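Local coordinates for protein FAD-dependent pyridine nucleotide-disulphide oxidoreductase (Desulfovibrio vulgaris, PDB 3IWA) that probably uses FAD to pass electrons from NADH or NADPH to an acceptor, as a flavoenzyme of the pyridine nucleotide-disulphide oxidoreductase family, at residues V367-E372 and G454-N459; L390-P395 and P427-I432. All blocks are in the same frame, centred on the assembly; numbering follows the deposited sequence.

Contact 1. Residues V367-E372 and G454-N459; sequences VNVHVE and GNVADN
V369 and V371 of the strand meet V456 and A457 of the helix mainly through methyl groups. The tightest pair is V369 CG1 on V456 CG1, at 3.5 Å, a snug fit for two methyl carbons. CG1 stands anti to the backbone N in both valines (chi1 178° in V369), and the two side chains approach each other at a slant. The same V369 methyl also reaches the helix backbone, with CG1 3.8 Å from A457 N. The other branch, V369 CG2, lies 3.9 Å from A457 CB. V456 takes a strand valine on each methyl: CG1 meets V369, and V456 CG2 packs on V371 CG2 at 4.0 Å. V367, on the same strand, packs on V460 and L461 further along the helix.

This is helix-on-sheet packing in the dimerisation domain. Strand 366-372 is an outermost strand of the antiparallel sheet within the chain, and helix 449-461 runs against it. The axes of 367-372 and 454-459 make 137°, nearer antiparallel than parallel.

A side-chain hydrogen bond lies on the strand face turned from the helix. H370 ND1 donates to E372 OE2 over 3.2 Å. The bond is bent, and the carboxylate oxygen sits 24° out of the imidazole plane, using its syn lone pair. Both side chains are exposed.

Ionic bonds belong to the far side of the helix. D458 OD1 forms a salt bridge with R397 of the same chain. D458 OD2 forms another with R320 of the second subunit, on which N455 and N459 also pack.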
loop_
_atom_site.group_PDB
_atom_site.type_symbol
_atom_site.label_atom_id
_atom_site.label_comp_id
_atom_site.label_asym_id
_atom_site.label_seq_id
_atom_site.Cartn_x
_atom_site.Cartn_y
_atom_site.Cartn_z
ATOM N N VAL A 367 -7.071 -0.502 21.571
ATOM C CA VAL A 367 -5.752 -0.174 22.059
ATOM C C VAL A 367 -4.916 0.415 20.935
ATOM O O VAL A 367 -4.998 -0.004 19.792
ATOM C CB VAL A 367 -5.063 -1.409 22.721
ATOM C CG1 VAL A 367 -5.608 -2.703 22.173
ATOM C CG2 VAL A 367 -3.594 -1.381 22.511
ATOM N N ASN A 368 -4.132 1.414 21.274
ATOM C CA ASN A 368 -3.236 2.050 20.365
ATOM C C ASN A 368 -1.832 1.483 20.561
ATOM O O ASN A 368 -1.222 1.668 21.617
ATOM C CB ASN A 368 -3.221 3.546 20.654
ATOM C CG ASN A 368 -2.779 4.383 19.468
ATOM O OD1 ASN A 368 -2.054 5.354 19.630
ATOM N ND2 ASN A 368 -3.239 4.038 18.280
ATOM N N VAL A 369 -1.330 0.803 19.539
ATOM C CA VAL A 369 0.016 0.228 19.528
ATOM C C VAL A 369 0.960 1.066 18.657
ATOM O O VAL A 369 0.690 1.298 17.501
ATOM C CB VAL A 369 -0.082 -1.190 18.938
ATOM C CG1 VAL A 369 1.270 -1.853 18.843
ATOM C CG2 VAL A 369 -1.035 -2.019 19.760
ATOM N N HIS A 370 2.073 1.513 19.197
ATOM C CA HIS A 370 3.015 2.300 18.408
ATOM C C HIS A 370 4.328 1.556 18.148
ATOM O O HIS A 370 4.732 0.699 18.893
ATOM C CB HIS A 370 3.298 3.647 19.062
ATOM C CG HIS A 370 3.687 3.538 20.492
ATOM N ND1 HIS A 370 5.000 3.409 20.894
ATOM C CD2 HIS A 370 2.936 3.483 21.620
ATOM C CE1 HIS A 370 5.047 3.293 22.213
ATOM N NE2 HIS A 370 3.808 3.337 22.678
ATOM N N VAL A 371 4.973 1.933 17.066
ATOM C CA VAL A 371 6.214 1.376 16.647
ATOM C C VAL A 371 6.994 2.505 16.028
ATOM O O VAL A 371 6.414 3.319 15.313
ATOM C CB VAL A 371 5.967 0.321 15.575
ATOM C CG1 VAL A 371 7.222 0.075 14.838
ATOM C CG2 VAL A 371 5.404 -0.969 16.202
ATOM N N GLU A 372 8.291 2.573 16.327
ATOM C CA GLU A 372 9.201 3.574 15.726
ATOM C C GLU A 372 10.375 2.885 15.053
ATOM O O GLU A 372 10.691 1.747 15.393
ATOM C CB GLU A 372 9.733 4.567 16.772
ATOM C CG GLU A 372 8.651 5.403 17.441
ATOM C CD GLU A 372 7.820 4.602 18.427
ATOM O OE1 GLU A 372 8.398 3.756 19.143
ATOM O OE2 GLU A 372 6.595 4.822 18.500
ATOM N N GLY A 454 2.054 -5.272 13.556
ATOM C CA GLY A 454 1.162 -6.414 13.799
ATOM C C GLY A 454 1.691 -7.383 14.869
ATOM O O GLY A 454 0.931 -7.920 15.652
ATOM N N ASN A 455 3.002 -7.576 14.914
ATOM C CA ASN A 455 3.618 -8.449 15.927
ATOM C C ASN A 455 3.554 -7.829 17.340
ATOM O O ASN A 455 3.169 -8.513 18.295
ATOM C CB ASN A 455 5.068 -8.775 15.544
ATOM C CG ASN A 455 5.174 -9.583 14.214
ATOM O OD1 ASN A 455 4.193 -10.102 13.660
ATOM N ND2 ASN A 455 6.372 -9.675 13.730
ATOM N N VAL A 456 3.897 -6.542 17.451
ATOM C CA VAL A 456 3.752 -5.819 18.710
ATOM C C VAL A 456 2.309 -5.796 19.216
ATOM O O VAL A 456 2.065 -6.016 20.394
ATOM C CB VAL A 456 4.290 -4.393 18.642
ATOM C CG1 VAL A 456 4.001 -3.676 19.957
ATOM C CG2 VAL A 456 5.773 -4.389 18.324
ATOM N N ALA A 457 1.340 -5.622 18.324
ATOM C CA ALA A 457 -0.073 -5.660 18.712
ATOM C C ALA A 457 -0.572 -7.049 19.181
ATOM O O ALA A 457 -1.422 -7.174 20.074
ATOM C CB ALA A 457 -0.917 -5.175 17.542
ATOM N N ASP A 458 -0.116 -8.096 18.510
ATOM C CA ASP A 458 -0.411 -9.461 18.937
ATOM C C ASP A 458 0.237 -9.706 20.314
ATOM O O ASP A 458 -0.375 -10.311 21.183
ATOM C CB ASP A 458 0.093 -10.455 17.888
ATOM C CG ASP A 458 0.067 -11.898 18.362
ATOM O OD1 ASP A 458 -0.842 -12.323 19.090
ATOM O OD2 ASP A 458 0.964 -12.624 17.955
ATOM N N ASN A 459 1.454 -9.200 20.499
ATOM C CA ASN A 459 2.107 -9.217 21.807
ATOM C C ASN A 459 1.375 -8.378 22.896
ATOM O O ASN A 459 1.140 -8.862 24.025
ATOM C CB ASN A 459 3.574 -8.761 21.679
ATOM C CG ASN A 459 4.445 -9.782 20.962
ATOM O OD1 ASN A 459 4.030 -10.913 20.721
ATOM N ND2 ASN A 459 5.636 -9.368 20.587
#

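Contact 2. Residues L390-P395 and P427-I432; sequences LVVDRP and PTVEDI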
loop_
_atom_site.group_PDB
_atom_site.type_symbol
_atom_site.label_atom_id
_atom_site.label_comp_id
_atom_site.label_asym_id
_atom_site.label_seq_id
_atom_site.Cartn_x
_atom_site.Cartn_y
_atom_site.Cartn_z
ATOM N N LEU A 390 -1.159 1.699 15.361
ATOM C CA LEU A 390 -2.099 0.739 14.857
ATOM C C LEU A 390 -3.188 0.637 15.881
ATOM O O LEU A 390 -2.889 0.513 17.076
ATOM C CB LEU A 390 -1.419 -0.627 14.675
ATOM C CG LEU A 390 -2.101 -1.722 13.841
ATOM C CD1 LEU A 390 -2.054 -1.348 12.341
ATOM C CD2 LEU A 390 -1.442 -3.162 14.071
ATOM N N VAL A 391 -4.443 0.709 15.432
ATOM C CA VAL A 391 -5.581 0.732 16.345
ATOM C C VAL A 391 -6.311 -0.558 16.241
ATOM O O VAL A 391 -6.746 -0.940 15.179
ATOM C CB VAL A 391 -6.540 1.921 16.064
ATOM C CG1 VAL A 391 -7.589 1.980 17.102
ATOM C CG2 VAL A 391 -5.781 3.253 16.037
ATOM N N VAL A 392 -6.466 -1.242 17.369
ATOM C CA VAL A 392 -6.895 -2.640 17.383
ATOM C C VAL A 392 -8.048 -2.852 18.346
ATOM O O VAL A 392 -8.008 -2.380 19.482
ATOM C CB VAL A 392 -5.720 -3.540 17.833
ATOM C CG1 VAL A 392 -6.162 -4.980 17.937
ATOM C CG2 VAL A 392 -4.543 -3.386 16.890
ATOM N N ASP A 393 -9.063 -3.592 17.922
ATOM C CA ASP A 393 -10.109 -3.963 18.822
ATOM C C ASP A 393 -9.695 -5.189 19.638
ATOM O O ASP A 393 -9.444 -6.226 19.058
ATOM C CB ASP A 393 -11.374 -4.317 18.055
ATOM C CG ASP A 393 -12.551 -4.617 18.981
ATOM O OD1 ASP A 393 -12.695 -3.872 19.965
ATOM O OD2 ASP A 393 -13.324 -5.562 18.716
ATOM N N ARG A 394 -9.672 -5.088 20.965
ATOM C CA ARG A 394 -9.258 -6.228 21.812
ATOM C C ARG A 394 -9.981 -7.549 21.564
ATOM O O ARG A 394 -9.336 -8.542 21.240
ATOM C CB ARG A 394 -9.312 -5.893 23.307
ATOM C CG ARG A 394 -7.993 -5.393 23.887
ATOM C CD ARG A 394 -7.930 -5.524 25.425
ATOM N NE ARG A 394 -7.146 -4.421 25.982
ATOM C CZ ARG A 394 -5.830 -4.452 26.241
ATOM N NH1 ARG A 394 -5.098 -5.552 26.032
ATOM N NH2 ARG A 394 -5.235 -3.359 26.740
ATOM N N PRO A 395 -11.309 -7.583 21.721
ATOM C CA PRO A 395 -11.992 -8.885 21.612
ATOM C C PRO A 395 -12.035 -9.573 20.251
ATOM O O PRO A 395 -12.172 -10.803 20.180
ATOM C CB PRO A 395 -13.435 -8.584 22.049
ATOM C CG PRO A 395 -13.510 -7.090 22.302
ATOM C CD PRO A 395 -12.120 -6.575 22.422
ATOM N N PRO A 427 -9.435 -6.837 8.356
ATOM C CA PRO A 427 -8.282 -7.600 8.750
ATOM C C PRO A 427 -8.129 -7.667 10.272
ATOM O O PRO A 427 -8.643 -6.793 11.000
ATOM C CB PRO A 427 -7.153 -6.789 8.169
ATOM C CG PRO A 427 -7.633 -5.398 8.306
ATOM C CD PRO A 427 -9.084 -5.456 8.008
ATOM N N THR A 428 -7.427 -8.701 10.738
ATOM C CA THR A 428 -7.124 -8.877 12.141
ATOM C C THR A 428 -5.623 -8.637 12.250
ATOM O O THR A 428 -4.973 -8.414 11.248
ATOM C CB THR A 428 -7.471 -10.321 12.646
ATOM O OG1 THR A 428 -6.672 -11.287 11.932
ATOM C CG2 THR A 428 -8.974 -10.657 12.490
ATOM N N VAL A 429 -5.089 -8.699 13.468
ATOM C CA VAL A 429 -3.680 -8.454 13.750
ATOM C C VAL A 429 -2.774 -9.432 12.992
ATOM O O VAL A 429 -1.689 -9.070 12.513
ATOM C CB VAL A 429 -3.435 -8.569 15.255
ATOM C CG1 VAL A 429 -1.954 -8.739 15.575
ATOM C CG2 VAL A 429 -4.039 -7.334 15.962
ATOM N N GLU A 430 -3.233 -10.660 12.866
ATOM C CA GLU A 430 -2.514 -11.642 12.109
ATOM C C GLU A 430 -2.383 -11.209 10.623
ATOM O O GLU A 430 -1.362 -11.462 10.002
ATOM C CB GLU A 430 -3.140 -13.057 12.276
ATOM C CG GLU A 430 -2.475 -14.114 11.372
ATOM C CD GLU A 430 -2.342 -15.497 12.034
ATOM O OE1 GLU A 430 -1.236 -15.764 12.558
ATOM O OE2 GLU A 430 -3.335 -16.290 12.029
ATOM N N ASP A 431 -3.399 -10.546 10.067
ATOM C CA ASP A 431 -3.331 -10.131 8.687
ATOM C C ASP A 431 -2.304 -9.073 8.523
ATOM O O ASP A 431 -1.699 -9.007 7.461
ATOM C CB ASP A 431 -4.651 -9.649 8.161
ATOM C CG ASP A 431 -5.639 -10.757 8.036
ATOM O OD1 ASP A 431 -5.286 -11.807 7.476
ATOM O OD2 ASP A 431 -6.754 -10.603 8.532
ATOM N N ILE A 432 -2.062 -8.288 9.576
ATOM C CA ILE A 432 -1.045 -7.241 9.542
ATOM C C ILE A 432 0.358 -7.840 9.786
ATOM O O ILE A 432 1.296 -7.510 9.086
ATOM C CB ILE A 432 -1.313 -6.129 10.553
ATOM C CG1 ILE A 432 -2.701 -5.529 10.373
ATOM C CG2 ILE A 432 -0.241 -5.050 10.455
ATOM C CD1 ILE A 432 -3.100 -5.157 8.979
#
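V392 and V429 form the tight end of this contact. V392 CG1 and V429 CG2 meet at 3.7 Å, and the two side chains cross at about a right angle. With V429 CG1 anti to the backbone N (chi1 163°), CG2 is the branch that reaches V392. V429 CG2 also lies 4.1 Å from V392 CG2, so it touches both strand methyls. At the other end the fit is looser: L390 CD2 and I432 CG2 approach to 4.3 Å. Both are buried; V399 of the neighbouring strand touches each, and M422 of helix 409-423 also lies against I432.

The residues that do not reach the strand, T428, E430 and D431, are polar and partly exposed. The backbone N of T428, the N-cap, donates to D431 OD2 over 3.0 Å in a nearly straight bond (167°), met on the anti side of the carboxylate and 20° out of its plane. With D431 at N3, this is half of the capping-box pattern, without the reciprocal bond. It ties down the first turn, where the backbone bonds are weak. E430 OE2 is hydrogen-bonded to T332 of the second subunit.

The arrangement, a short helix laid on an antiparallel sheet, belongs to the dimerisation domain of these oxidoreductases.

The two contacts are about 9 Å apart, centre to centre. Their strands, 366-372 and 386-393, are antiparallel neighbours in one sheet and follow each other in the chain. Backbone hydrogen bonds join them, pairing V369 with L390 and V367 with V392. Their helices, 429-433 and 449-461, also follow each other. Both segments of contact 2 come between those of contact 1 in sequence. The two helices touch through V429, which packs on A457 and D458; V429 thus links contact 2 to the helix of contact 1. Away from the sheet both helices reach the second subunit, consistent with a domain that serves dimerisation.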